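Local coordinates for protein YCGM (PDB 1NR9) that is of unknown precise function but belongs to the fumarylacetoacetate hydrolase family and binds a magnesium ion, at residues Val69-Glu74 / Leu150-Asn155; Glu74-Ile79 / Cys130-Phe135; Arg84-Glu89 / Tyr177-Phe182. All blocks are in the same frame, centred on the assembly; numbering follows the deposited sequence.

Contact 1 of 3, residues Val69-Glu74 / Leu150-Asn155; sequences VHHEVE and LSLSVN. With MG (magnesium ion), chain E.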
ATOM      1  N   VAL A  69      -8.561 -18.150   3.857  1.00 24.06           N
ATOM      2  CA  VAL A  69      -8.766 -16.719   4.001  1.00 21.53           C
ATOM      3  C   VAL A  69      -9.331 -16.489   5.394  1.00 23.35           C
ATOM      4  O   VAL A  69     -10.402 -17.000   5.707  1.00 22.56           O
ATOM      5  CB  VAL A  69      -9.783 -16.220   2.934  1.00 16.51           C
ATOM      6  CG1 VAL A  69      -9.997 -14.720   3.047  1.00 13.25           C
ATOM      7  CG2 VAL A  69      -9.273 -16.580   1.545  1.00 16.69           C
ATOM      8  N   HIS A  70      -8.620 -15.732   6.230  1.00 24.51           N
ATOM      9  CA  HIS A  70      -9.096 -15.465   7.585  1.00 26.55           C
ATOM     10  C   HIS A  70      -9.802 -14.134   7.767  1.00 28.86           C
ATOM     11  O   HIS A  70      -9.623 -13.205   6.979  1.00 28.91           O
ATOM     12  CB  HIS A  70      -7.957 -15.563   8.587  1.00 26.64           C
ATOM     13  CG  HIS A  70      -7.530 -16.966   8.868  1.00 28.92           C
ATOM     14  ND1 HIS A  70      -6.735 -17.301   9.945  1.00 28.97           N
ATOM     15  CD2 HIS A  70      -7.760 -18.119   8.195  1.00 28.77           C
ATOM     16  CE1 HIS A  70      -6.493 -18.599   9.923  1.00 28.01           C
ATOM     17  NE2 HIS A  70      -7.103 -19.119   8.871  1.00 31.55           N
ATOM     18  N   HIS A  71     -10.620 -14.056   8.813  1.00 31.77           N
ATOM     19  CA  HIS A  71     -11.358 -12.839   9.115  1.00 36.29           C
ATOM     20  C   HIS A  71     -10.794 -12.220  10.391  1.00 35.40           C
ATOM     21  O   HIS A  71     -10.388 -12.928  11.313  1.00 36.34           O
ATOM     22  CB  HIS A  71     -12.849 -13.142   9.315  1.00 40.92           C
ATOM     23  CG  HIS A  71     -13.117 -14.170  10.369  1.00 52.26           C
ATOM     24  ND1 HIS A  71     -13.400 -15.487  10.072  1.00 56.34           N
ATOM     25  CD2 HIS A  71     -13.082 -14.091  11.722  1.00 55.71           C
ATOM     26  CE1 HIS A  71     -13.526 -16.174  11.193  1.00 59.01           C
ATOM     27  NE2 HIS A  71     -13.337 -15.350  12.210  1.00 58.42           N
ATOM     28  N   GLU A  72     -10.747 -10.894  10.424  1.00 32.16           N
ATOM     29  CA  GLU A  72     -10.272 -10.180  11.590  1.00 31.97           C
ATOM     30  C   GLU A  72     -11.203  -8.996  11.749  1.00 29.20           C
ATOM     31  O   GLU A  72     -11.097  -8.029  10.998  1.00 32.27           O
ATOM     32  CB  GLU A  72      -8.845  -9.651  11.389  1.00 35.98           C
ATOM     33  CG  GLU A  72      -7.733 -10.690  11.313  1.00 42.40           C
ATOM     34  CD  GLU A  72      -6.341 -10.053  11.350  1.00 46.56           C
ATOM     35  OE1 GLU A  72      -5.333 -10.792  11.262  1.00 47.34           O
ATOM     36  OE2 GLU A  72      -6.261  -8.807  11.471  1.00 48.40           O
ATOM     37  N   VAL A  73     -12.139  -9.062  12.686  1.00 24.93           N
ATOM     38  CA  VAL A  73     -13.021  -7.916  12.878  1.00 20.98           C
ATOM     39  C   VAL A  73     -12.142  -6.872  13.555  1.00 19.60           C
ATOM     40  O   VAL A  73     -11.315  -7.215  14.403  1.00 18.15           O
ATOM     41  CB  VAL A  73     -14.243  -8.244  13.784  1.00 19.50           C
ATOM     42  CG1 VAL A  73     -13.788  -8.587  15.184  1.00 14.80           C
ATOM     43  CG2 VAL A  73     -15.210  -7.056  13.794  1.00 16.22           C
ATOM     44  N   GLU A  74     -12.298  -5.613  13.161  1.00 17.38           N
ATOM     45  CA  GLU A  74     -11.489  -4.548  13.731  1.00 17.83           C
ATOM     46  C   GLU A  74     -12.236  -3.212  13.719  1.00 20.67           C
ATOM     47  O   GLU A  74     -13.150  -2.993  12.910  1.00 20.11           O
ATOM     48  CB  GLU A  74     -10.165  -4.399  12.940  1.00 18.21           C
ATOM     49  CG  GLU A  74      -9.334  -5.703  12.744  1.00 16.86           C
ATOM     50  CD  GLU A  74      -7.892  -5.453  12.274  1.00 15.53           C
ATOM     51  OE1 GLU A  74      -7.468  -4.274  12.241  1.00 16.64           O
ATOM     52  OE2 GLU A  74      -7.169  -6.432  11.947  1.00 14.60           O
ATOM     53  N   LEU A 150     -16.586  -5.316  20.106  1.00 37.50           N
ATOM     54  CA  LEU A 150     -16.346  -5.834  18.755  1.00 37.63           C
ATOM     55  C   LEU A 150     -16.654  -7.328  18.702  1.00 36.31           C
ATOM     56  O   LEU A 150     -16.137  -8.103  19.509  1.00 38.00           O
ATOM     57  CB  LEU A 150     -14.888  -5.624  18.341  1.00 38.71           C
ATOM     58  CG  LEU A 150     -14.382  -4.201  18.111  1.00 41.81           C
ATOM     59  CD1 LEU A 150     -12.902  -4.249  17.754  1.00 41.27           C
ATOM     60  CD2 LEU A 150     -15.193  -3.532  16.990  1.00 42.38           C
ATOM     61  N   SER A 151     -17.489  -7.742  17.756  1.00 33.65           N
ATOM     62  CA  SER A 151     -17.833  -9.156  17.645  1.00 32.41           C
ATOM     63  C   SER A 151     -18.082  -9.599  16.216  1.00 30.15           C
ATOM     64  O   SER A 151     -18.526  -8.808  15.374  1.00 29.25           O
ATOM     65  CB  SER A 151     -19.071  -9.469  18.482  1.00 32.55           C
ATOM     66  OG  SER A 151     -20.169  -8.685  18.057  1.00 38.67           O
ATOM     67  N   LEU A 152     -17.785 -10.870  15.953  1.00 27.42           N
ATOM     68  CA  LEU A 152     -17.991 -11.461  14.639  1.00 27.20           C
ATOM     69  C   LEU A 152     -18.521 -12.879  14.776  1.00 28.43           C
ATOM     70  O   LEU A 152     -17.917 -13.731  15.447  1.00 27.04           O
ATOM     71  CB  LEU A 152     -16.688 -11.500  13.842  1.00 26.39           C
ATOM     72  CG  LEU A 152     -16.733 -12.185  12.468  1.00 24.58           C
ATOM     73  CD1 LEU A 152     -15.479 -11.847  11.699  1.00 28.30           C
ATOM     74  CD2 LEU A 152     -16.829 -13.688  12.615  1.00 26.71           C
ATOM     75  N   SER A 153     -19.646 -13.148  14.137  1.00 27.78           N
ATOM     76  CA  SER A 153     -20.181 -14.493  14.201  1.00 29.56           C
ATOM     77  C   SER A 153     -20.236 -15.069  12.799  1.00 29.39           C
ATOM     78  O   SER A 153     -20.529 -14.369  11.836  1.00 30.20           O
ATOM     79  CB  SER A 153     -21.576 -14.491  14.823  1.00 27.84           C
ATOM     80  OG  SER A 153     -22.475 -13.748  14.027  1.00 29.60           O
ATOM     81  N   VAL A 154     -19.917 -16.346  12.682  1.00 30.19           N
ATOM     82  CA  VAL A 154     -19.976 -17.002  11.392  1.00 31.46           C
ATOM     83  C   VAL A 154     -21.042 -18.078  11.542  1.00 31.48           C
ATOM     84  O   VAL A 154     -20.983 -18.895  12.468  1.00 31.36           O
ATOM     85  CB  VAL A 154     -18.637 -17.649  11.024  1.00 31.90           C
ATOM     86  CG1 VAL A 154     -18.729 -18.263   9.637  1.00 33.75           C
ATOM     87  CG2 VAL A 154     -17.539 -16.620  11.072  1.00 32.49           C
ATOM     88  N   ASN A 155     -22.029 -18.047  10.652  1.00 32.28           N
ATOM     89  CA  ASN A 155     -23.127 -19.006  10.663  1.00 32.27           C
ATOM     90  C   ASN A 155     -23.726 -19.252  12.060  1.00 33.49           C
ATOM     91  O   ASN A 155     -23.832 -20.396  12.517  1.00 33.34           O
ATOM     92  CB  ASN A 155     -22.665 -20.334  10.040  1.00 30.76           C
ATOM     93  CG  ASN A 155     -22.142 -20.165   8.606  1.00 33.06           C
ATOM     94  OD1 ASN A 155     -22.775 -19.510   7.769  1.00 33.98           O
ATOM     95  ND2 ASN A 155     -20.991 -20.772   8.317  1.00 30.66           N
TER
HETATM   96 MG    MG E 301      -4.243  -7.544  11.687  0.95 23.22          MG
HETATM   97  O   HOH W   1      -5.259  -5.254  11.316  1.00 23.11           O
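In this fumarylacetoacetate hydrolase family fold, the strand that brings Glu72 to the magnesium ion turns its other side, through His71 and Val73, onto Leu152 of a separate antiparallel sheet. The two segments run nearly antiparallel, yet no hydrogen bond links them; the interface is mostly side-chain packing. Leu152 and Val73 carry it, and Leu152 also meets His71. Its CD2 lies over one face of the His71 imidazole, offset toward the rim, in a CH-pi contact 4.1 Å from the ring centroid, while CD1 comes to 3.3 Å from His71 CD2. With chi1 near 56°, His71 holds CG between its own N and carbonyl carbon, and the ring hangs toward Leu152. Val154 CG2 approaches His71 CE1 obliquely at 4.0 Å. Two residues on, Val73 CB meets Leu152 CB at 4.1 Å.

Glu72 points the opposite way and binds magnesium through OE2 at 2.4 Å, joined there by Asp103 and a water; its OE1 makes a salt bridge with Lys124. Strand 149-154 runs between strands 157-163 and 206-211; Arg159 and Gln160 of the first touch His71, and Val209 of the second touches Val73. Strand 199-201 adds Leu201 beside His71.

Contact 2 of 3, residues Glu74-Ile79 / Cys130-Phe135; sequences ELAVLI and CPLSGF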
ATOM      1  N   GLU A  74     -12.298  -5.613  13.161  1.00 17.38           N
ATOM      2  CA  GLU A  74     -11.489  -4.548  13.731  1.00 17.83           C
ATOM      3  C   GLU A  74     -12.236  -3.212  13.719  1.00 20.67           C
ATOM      4  O   GLU A  74     -13.150  -2.993  12.910  1.00 20.11           O
ATOM      5  CB  GLU A  74     -10.165  -4.399  12.940  1.00 18.21           C
ATOM      6  CG  GLU A  74      -9.334  -5.703  12.744  1.00 16.86           C
ATOM      7  CD  GLU A  74      -7.892  -5.453  12.274  1.00 15.53           C
ATOM      8  OE1 GLU A  74      -7.468  -4.274  12.241  1.00 16.64           O
ATOM      9  OE2 GLU A  74      -7.169  -6.432  11.947  1.00 14.60           O
ATOM     10  N   LEU A  75     -11.850  -2.329  14.636  1.00 20.81           N
ATOM     11  CA  LEU A  75     -12.427  -0.995  14.719  1.00 19.36           C
ATOM     12  C   LEU A  75     -11.738  -0.115  13.661  1.00 20.10           C
ATOM     13  O   LEU A  75     -10.503  -0.018  13.619  1.00 17.17           O
ATOM     14  CB  LEU A  75     -12.194  -0.386  16.103  1.00 17.69           C
ATOM     15  CG  LEU A  75     -12.739   1.045  16.186  1.00 17.65           C
ATOM     16  CD1 LEU A  75     -14.262   1.017  16.037  1.00 18.18           C
ATOM     17  CD2 LEU A  75     -12.344   1.684  17.499  1.00 18.01           C
ATOM     18  N   ALA A  76     -12.544   0.531  12.824  1.00 20.25           N
ATOM     19  CA  ALA A  76     -12.040   1.380  11.754  1.00 18.92           C
ATOM     20  C   ALA A  76     -12.219   2.845  12.073  1.00 20.32           C
ATOM     21  O   ALA A  76     -13.331   3.299  12.363  1.00 20.77           O
ATOM     22  CB  ALA A  76     -12.752   1.055  10.452  1.00 18.60           C
ATOM     23  N   VAL A  77     -11.119   3.585  12.003  1.00 20.42           N
ATOM     24  CA  VAL A  77     -11.139   5.015  12.276  1.00 17.22           C
ATOM     25  C   VAL A  77     -10.940   5.724  10.942  1.00 18.97           C
ATOM     26  O   VAL A  77     -10.002   5.413  10.196  1.00 15.96           O
ATOM     27  CB  VAL A  77     -10.001   5.412  13.255  1.00 16.22           C
ATOM     28  CG1 VAL A  77     -10.119   6.885  13.639  1.00 16.73           C
ATOM     29  CG2 VAL A  77     -10.047   4.534  14.495  1.00 14.82           C
ATOM     30  N   LEU A  78     -11.842   6.656  10.640  1.00 19.65           N
ATOM     31  CA  LEU A  78     -11.800   7.428   9.400  1.00 19.87           C
ATOM     32  C   LEU A  78     -11.146   8.791   9.631  1.00 22.06           C
ATOM     33  O   LEU A  78     -11.702   9.621  10.345  1.00 22.37           O
ATOM     34  CB  LEU A  78     -13.220   7.640   8.881  1.00 17.24           C
ATOM     35  CG  LEU A  78     -13.326   8.613   7.699  1.00 20.28           C
ATOM     36  CD1 LEU A  78     -12.611   8.004   6.493  1.00 18.81           C
ATOM     37  CD2 LEU A  78     -14.787   8.901   7.372  1.00 13.58           C
ATOM     38  N   ILE A  79      -9.977   9.026   9.030  1.00 23.02           N
ATOM     39  CA  ILE A  79      -9.282  10.304   9.201  1.00 23.55           C
ATOM     40  C   ILE A  79      -9.950  11.459   8.422  1.00 26.98           C
ATOM     41  O   ILE A  79     -10.239  11.336   7.231  1.00 27.11           O
ATOM     42  CB  ILE A  79      -7.801  10.202   8.776  1.00 21.50           C
ATOM     43  CG1 ILE A  79      -6.964   9.490   9.849  1.00 20.09           C
ATOM     44  CG2 ILE A  79      -7.223  11.595   8.638  1.00 22.86           C
ATOM     45  CD1 ILE A  79      -7.383   8.103  10.165  1.00 15.61           C
ATOM     46  N   CYS A 130     -10.470  -5.835   2.438  1.00 23.03           N
ATOM     47  CA  CYS A 130     -10.893  -4.924   3.489  1.00 22.23           C
ATOM     48  C   CYS A 130     -12.357  -4.494   3.371  1.00 20.19           C
ATOM     49  O   CYS A 130     -12.653  -3.347   3.031  1.00 21.04           O
ATOM     50  CB  CYS A 130      -9.997  -3.688   3.487  1.00 21.31           C
ATOM     51  SG  CYS A 130     -10.156  -2.659   4.956  1.00 31.48           S
ATOM     52  N   PRO A 131     -13.296  -5.421   3.620  1.00 18.58           N
ATOM     53  CA  PRO A 131     -14.708  -5.044   3.530  1.00 17.35           C
ATOM     54  C   PRO A 131     -14.839  -4.018   4.632  1.00 18.49           C
ATOM     55  O   PRO A 131     -14.165  -4.123   5.652  1.00 21.87           O
ATOM     56  CB  PRO A 131     -15.439  -6.337   3.872  1.00 17.40           C
ATOM     57  CG  PRO A 131     -14.454  -7.408   3.499  1.00 17.73           C
ATOM     58  CD  PRO A 131     -13.146  -6.843   3.965  1.00 16.51           C
ATOM     59  N   LEU A 132     -15.702  -3.036   4.473  1.00 19.65           N
ATOM     60  CA  LEU A 132     -15.786  -2.016   5.497  1.00 18.42           C
ATOM     61  C   LEU A 132     -17.220  -1.538   5.630  1.00 21.22           C
ATOM     62  O   LEU A 132     -17.936  -1.433   4.634  1.00 21.88           O
ATOM     63  CB  LEU A 132     -14.866  -0.872   5.080  1.00 17.06           C
ATOM     64  CG  LEU A 132     -14.462   0.281   5.990  1.00 16.86           C
ATOM     65  CD1 LEU A 132     -13.722  -0.271   7.222  1.00 18.83           C
ATOM     66  CD2 LEU A 132     -13.559   1.235   5.197  1.00 11.22           C
ATOM     67  N   SER A 133     -17.642  -1.265   6.861  1.00 22.64           N
ATOM     68  CA  SER A 133     -18.996  -0.790   7.117  1.00 22.62           C
ATOM     69  C   SER A 133     -19.045   0.715   6.894  1.00 23.85           C
ATOM     70  O   SER A 133     -18.043   1.328   6.502  1.00 21.47           O
ATOM     71  CB  SER A 133     -19.410  -1.103   8.559  1.00 25.25           C
ATOM     72  OG  SER A 133     -18.693  -0.313   9.498  1.00 24.81           O
ATOM     73  N   GLY A 134     -20.219   1.302   7.119  1.00 25.02           N
ATOM     74  CA  GLY A 134     -20.362   2.736   6.975  1.00 23.80           C
ATOM     75  C   GLY A 134     -19.730   3.326   8.222  1.00 25.62           C
ATOM     76  O   GLY A 134     -19.369   2.578   9.128  1.00 25.97           O
ATOM     77  N   PHE A 135     -19.601   4.647   8.288  1.00 25.57           N
ATOM     78  CA  PHE A 135     -18.993   5.283   9.448  1.00 24.24           C
ATOM     79  C   PHE A 135     -19.952   6.101  10.277  1.00 25.35           C
ATOM     80  O   PHE A 135     -20.914   6.670   9.768  1.00 26.72           O
ATOM     81  CB  PHE A 135     -17.847   6.199   9.025  1.00 22.97           C
ATOM     82  CG  PHE A 135     -16.620   5.471   8.596  1.00 21.32           C
ATOM     83  CD1 PHE A 135     -16.328   5.314   7.245  1.00 21.01           C
ATOM     84  CD2 PHE A 135     -15.747   4.942   9.544  1.00 19.53           C
ATOM     85  CE1 PHE A 135     -15.173   4.639   6.838  1.00 21.19           C
ATOM     86  CE2 PHE A 135     -14.594   4.267   9.155  1.00 17.87           C
ATOM     87  CZ  PHE A 135     -14.306   4.114   7.798  1.00 18.96           C
TER
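Phe135 sets its ring flat beneath Leu78, whose CB stands over the ring centre, 3.7 Å from the centroid and only 13° off the normal, a CH-pi contact. Past that point the leucine leans across the same ring: with CG anti to the backbone N (chi1 171°), CD2 is carried to 3.9 Å from Phe135 CD1. The ring meets the backbone of Ala76 quite differently, by its edge. Ala76 O lies near the ring plane, 3.6 Å from Phe135 CE2, and Ala76 CB is 3.9 Å from the same carbon. Ala76 CB also meets Leu132 CD1 at 3.6 Å, so the small methyl touches both side chains.

The strands concerned, 69-79 and 130-137, belong to one mixed sheet of the fold, and each pairs with strand 95-102. They therefore share no backbone hydrogen bond in these segments and meet by packing. Strand 95-102 bonds to both: Ala76 pairs with Gly99 through the backbone, and Ser133 OG is hydrogen-bonded to Val100 N. Val189 of strand 189-191, another partner of strand 69-79, packs against both Leu132 and Phe135.

Contact 3 of 3, residues Arg84-Glu89 / Tyr177-Phe182; sequences RQATEE and YMSKFF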
ATOM      1  N   ARG A  84       0.706  14.391   9.824  1.00 33.96           N
ATOM      2  CA  ARG A  84       2.091  14.052   9.517  1.00 34.65           C
ATOM      3  C   ARG A  84       2.871  14.299  10.797  1.00 35.10           C
ATOM      4  O   ARG A  84       2.797  15.399  11.352  1.00 33.34           O
ATOM      5  CB  ARG A  84       2.641  14.937   8.397  1.00 36.93           C
ATOM      6  CG  ARG A  84       4.133  14.747   8.143  1.00 45.33           C
ATOM      7  CD  ARG A  84       4.476  13.262   8.019  1.00 57.27           C
ATOM      8  NE  ARG A  84       5.898  12.999   7.785  1.00 63.87           N
ATOM      9  CZ  ARG A  84       6.429  11.779   7.719  1.00 65.10           C
ATOM     10  NH1 ARG A  84       5.656  10.708   7.873  1.00 62.43           N
ATOM     11  NH2 ARG A  84       7.732  11.626   7.491  1.00 64.85           N
ATOM     12  N   GLN A  85       3.595  13.278  11.271  1.00 36.16           N
ATOM     13  CA  GLN A  85       4.376  13.394  12.509  1.00 38.93           C
ATOM     14  C   GLN A  85       3.521  14.148  13.537  1.00 37.71           C
ATOM     15  O   GLN A  85       4.019  14.975  14.289  1.00 38.63           O
ATOM     16  CB  GLN A  85       5.663  14.189  12.258  1.00 41.02           C
ATOM     17  CG  GLN A  85       6.591  13.641  11.180  1.00 46.41           C
ATOM     18  CD  GLN A  85       7.400  12.453  11.649  1.00 52.37           C
ATOM     19  OE1 GLN A  85       8.093  12.517  12.663  1.00 55.14           O
ATOM     20  NE2 GLN A  85       7.322  11.360  10.906  1.00 58.42           N
ATOM     21  N   ALA A  86       2.232  13.843  13.554  1.00 37.86           N
ATOM     22  CA  ALA A  86       1.268  14.508  14.420  1.00 36.81           C
ATOM     23  C   ALA A  86       1.322  14.238  15.917  1.00 36.56           C
ATOM     24  O   ALA A  86       1.833  13.216  16.373  1.00 35.62           O
ATOM     25  CB  ALA A  86      -0.130  14.206  13.912  1.00 37.98           C
ATOM     26  N   THR A  87       0.762  15.179  16.670  1.00 37.17           N
ATOM     27  CA  THR A  87       0.671  15.083  18.121  1.00 36.80           C
ATOM     28  C   THR A  87      -0.721  14.517  18.397  1.00 38.70           C
ATOM     29  O   THR A  87      -1.620  14.617  17.556  1.00 37.52           O
ATOM     30  CB  THR A  87       0.755  16.468  18.806  1.00 35.21           C
ATOM     31  OG1 THR A  87      -0.498  17.148  18.655  1.00 36.64           O
ATOM     32  CG2 THR A  87       1.852  17.315  18.184  1.00 31.99           C
ATOM     33  N   GLU A  88      -0.910  13.941  19.575  1.00 38.60           N
ATOM     34  CA  GLU A  88      -2.196  13.366  19.914  1.00 39.66           C
ATOM     35  C   GLU A  88      -3.314  14.382  19.837  1.00 43.02           C
ATOM     36  O   GLU A  88      -4.439  14.021  19.492  1.00 44.52           O
ATOM     37  CB  GLU A  88      -2.154  12.743  21.297  1.00 38.41           C
ATOM     38  CG  GLU A  88      -1.030  11.749  21.452  1.00 36.76           C
ATOM     39  CD  GLU A  88      -1.285  10.765  22.575  1.00 40.53           C
ATOM     40  OE1 GLU A  88      -2.098  11.088  23.483  1.00 41.31           O
ATOM     41  OE2 GLU A  88      -0.662   9.674  22.554  1.00 41.76           O
ATOM     42  N   GLU A  89      -3.027  15.650  20.138  1.00 49.13           N
ATOM     43  CA  GLU A  89      -4.081  16.662  20.068  1.00 53.31           C
ATOM     44  C   GLU A  89      -4.582  16.771  18.634  1.00 50.44           C
ATOM     45  O   GLU A  89      -5.772  16.976  18.393  1.00 51.82           O
ATOM     46  CB  GLU A  89      -3.594  18.038  20.524  1.00 59.02           C
ATOM     47  CG  GLU A  89      -4.752  19.034  20.642  1.00 77.57           C
ATOM     48  CD  GLU A  89      -4.310  20.484  20.725  1.00 88.12           C
ATOM     49  OE1 GLU A  89      -3.464  20.806  21.587  1.00 96.29           O
ATOM     50  OE2 GLU A  89      -4.822  21.305  19.931  1.00 94.47           O
ATOM     51  N   TYR A 177       1.477   7.462  16.190  1.00 19.55           N
ATOM     52  CA  TYR A 177       2.674   6.681  15.837  1.00 20.35           C
ATOM     53  C   TYR A 177       2.733   6.405  14.321  1.00 20.85           C
ATOM     54  O   TYR A 177       3.780   6.571  13.682  1.00 18.18           O
ATOM     55  CB  TYR A 177       2.666   5.353  16.601  1.00 21.59           C
ATOM     56  CG  TYR A 177       3.787   4.424  16.216  1.00 22.78           C
ATOM     57  CD1 TYR A 177       5.104   4.707  16.567  1.00 21.19           C
ATOM     58  CD2 TYR A 177       3.536   3.280  15.457  1.00 24.13           C
ATOM     59  CE1 TYR A 177       6.147   3.881  16.172  1.00 22.26           C
ATOM     60  CE2 TYR A 177       4.569   2.451  15.052  1.00 27.64           C
ATOM     61  CZ  TYR A 177       5.876   2.761  15.413  1.00 26.79           C
ATOM     62  OH  TYR A 177       6.904   1.957  14.985  1.00 29.52           O
HETATM   63  N   MSE A 178       1.600   5.992  13.749  1.00 20.97           N
HETATM   64  CA  MSE A 178       1.521   5.719  12.319  1.00 21.54           C
HETATM   65  C   MSE A 178       1.993   6.908  11.501  1.00 21.71           C
HETATM   66  O   MSE A 178       2.815   6.757  10.603  1.00 20.89           O
HETATM   67  CB  MSE A 178       0.087   5.380  11.910  1.00 20.48           C
HETATM   68  CG  MSE A 178      -0.403   4.045  12.452  1.00 22.79           C
HETATM   69 SE   MSE A 178      -2.282   3.676  12.124  0.95 25.58          SE
HETATM   70  CE  MSE A 178      -2.147   1.735  12.117  1.00 16.19           C
ATOM     71  N   SER A 179       1.471   8.090  11.812  1.00 24.10           N
ATOM     72  CA  SER A 179       1.832   9.290  11.071  1.00 27.13           C
ATOM     73  C   SER A 179       3.329   9.513  10.978  1.00 29.32           C
ATOM     74  O   SER A 179       3.789  10.280  10.133  1.00 29.00           O
ATOM     75  CB  SER A 179       1.161  10.526  11.679  1.00 27.15           C
ATOM     76  OG  SER A 179       1.558  10.726  13.019  1.00 29.23           O
ATOM     77  N   LYS A 180       4.094   8.842  11.836  1.00 32.60           N
ATOM     78  CA  LYS A 180       5.544   8.992  11.811  1.00 33.73           C
ATOM     79  C   LYS A 180       6.177   8.462  10.526  1.00 32.10           C
ATOM     80  O   LYS A 180       7.159   9.019  10.040  1.00 35.10           O
ATOM     81  CB  LYS A 180       6.176   8.292  13.008  1.00 36.94           C
ATOM     82  CG  LYS A 180       6.332   9.169  14.236  1.00 45.60           C
ATOM     83  CD  LYS A 180       7.049   8.401  15.341  1.00 53.38           C
ATOM     84  CE  LYS A 180       8.414   7.889  14.870  1.00 58.68           C
ATOM     85  NZ  LYS A 180       9.023   6.861  15.778  1.00 59.51           N
ATOM     86  N   PHE A 181       5.612   7.395   9.971  1.00 28.34           N
ATOM     87  CA  PHE A 181       6.148   6.806   8.749  1.00 24.90           C
ATOM     88  C   PHE A 181       5.346   7.188   7.512  1.00 22.85           C
ATOM     89  O   PHE A 181       5.914   7.400   6.435  1.00 22.56           O
ATOM     90  CB  PHE A 181       6.204   5.293   8.887  1.00 27.61           C
ATOM     91  CG  PHE A 181       6.809   4.839  10.179  1.00 29.67           C
ATOM     92  CD1 PHE A 181       6.090   4.932  11.369  1.00 28.50           C
ATOM     93  CD2 PHE A 181       8.117   4.357  10.216  1.00 28.34           C
ATOM     94  CE1 PHE A 181       6.663   4.557  12.574  1.00 28.90           C
ATOM     95  CE2 PHE A 181       8.700   3.980  11.412  1.00 26.62           C
ATOM     96  CZ  PHE A 181       7.974   4.078  12.597  1.00 29.58           C
ATOM     97  N   PHE A 182       4.031   7.291   7.657  1.00 20.37           N
ATOM     98  CA  PHE A 182       3.200   7.648   6.524  1.00 18.45           C
ATOM     99  C   PHE A 182       2.249   8.760   6.897  1.00 20.84           C
ATOM    100  O   PHE A 182       1.575   8.686   7.927  1.00 23.76           O
ATOM    101  CB  PHE A 182       2.381   6.448   6.054  1.00 13.43           C
ATOM    102  CG  PHE A 182       2.951   5.119   6.463  1.00 13.81           C
ATOM    103  CD1 PHE A 182       2.344   4.373   7.463  1.00 11.15           C
ATOM    104  CD2 PHE A 182       4.117   4.625   5.866  1.00 12.37           C
ATOM    105  CE1 PHE A 182       2.887   3.167   7.854  1.00 12.05           C
ATOM    106  CE2 PHE A 182       4.665   3.419   6.254  1.00  6.14           C
ATOM    107  CZ  PHE A 182       4.057   2.690   7.245  1.00 10.76           C
TER
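Ser179 O takes the backbone N-H of Gln85 in a nearly straight bond, 3.2 Å from Gln85 N to Ser179 O with 166° at the hydrogen, and also has Arg84 NH1 at 3.0 Å, a pair whose geometry is not decided. The Gln85 donor stands well above the plane of that carbonyl. This is a join between the C-terminal part of helix 171-178 with the residues after it and the loop leading into helix 88-94, where Thr87 is the N-cap residue.

Arg84 reaches over with CG anti to its own N (chi1 173°) and a bend at chi2, which brings NH1 close to two carbonyl oxygens: Lys180 O lies 3.1 Å from Arg84 NH1, again undecided. The amide of Gln85 folds back across the arginine, NE2 standing over the centre of one guanidinium face, while the aliphatic part of Lys180 crosses the Gln85 side chain at about a right angle. The carbonyls would probably favour the cationic guanidinium, which also has a long, weak ion pair with Asp127 of the second subunit. A second backbone donor, Ala86 N, lies 3.2 Å from Ser179 OG, though its position is less certain; that hydroxyl is also hydrogen-bonded back to Ala176 O.

The second subunit packs against segment 177-182. The Phe181 ring meets that of Phe66 of that subunit, their planes about 15° apart, and Tyr177 OH bonds to Lys122 of that subunit as well as to Glu42 of its own chain. Within the segment, Met178 O accepts two backbone donors, Phe181 N at 2.9 Å and Phe182 N at 3.2 Å.

Contacts 1 and 2 are buried and meet through apolar packing, though contact 1 also carries Glu72 of the magnesium site; contact 3 lies toward the surface and the subunit interface and works mainly through backbone polar groups. Contacts 1 and 2 use the same strand, 69-79, and share Glu74; they also touch directly, with Leu150 CD1 3.8 Å from Leu75 N. Contact 1 joins that strand to a second sheet, while contact 2 stays within one sheet, linking strands on two flanks of 95-102. Neither has a hydrogen bond across its segments, unlike contact 3. Contact 3 touches neither: its nearest atoms are about 7 Å from contact 2 and 8 Å from contact 1.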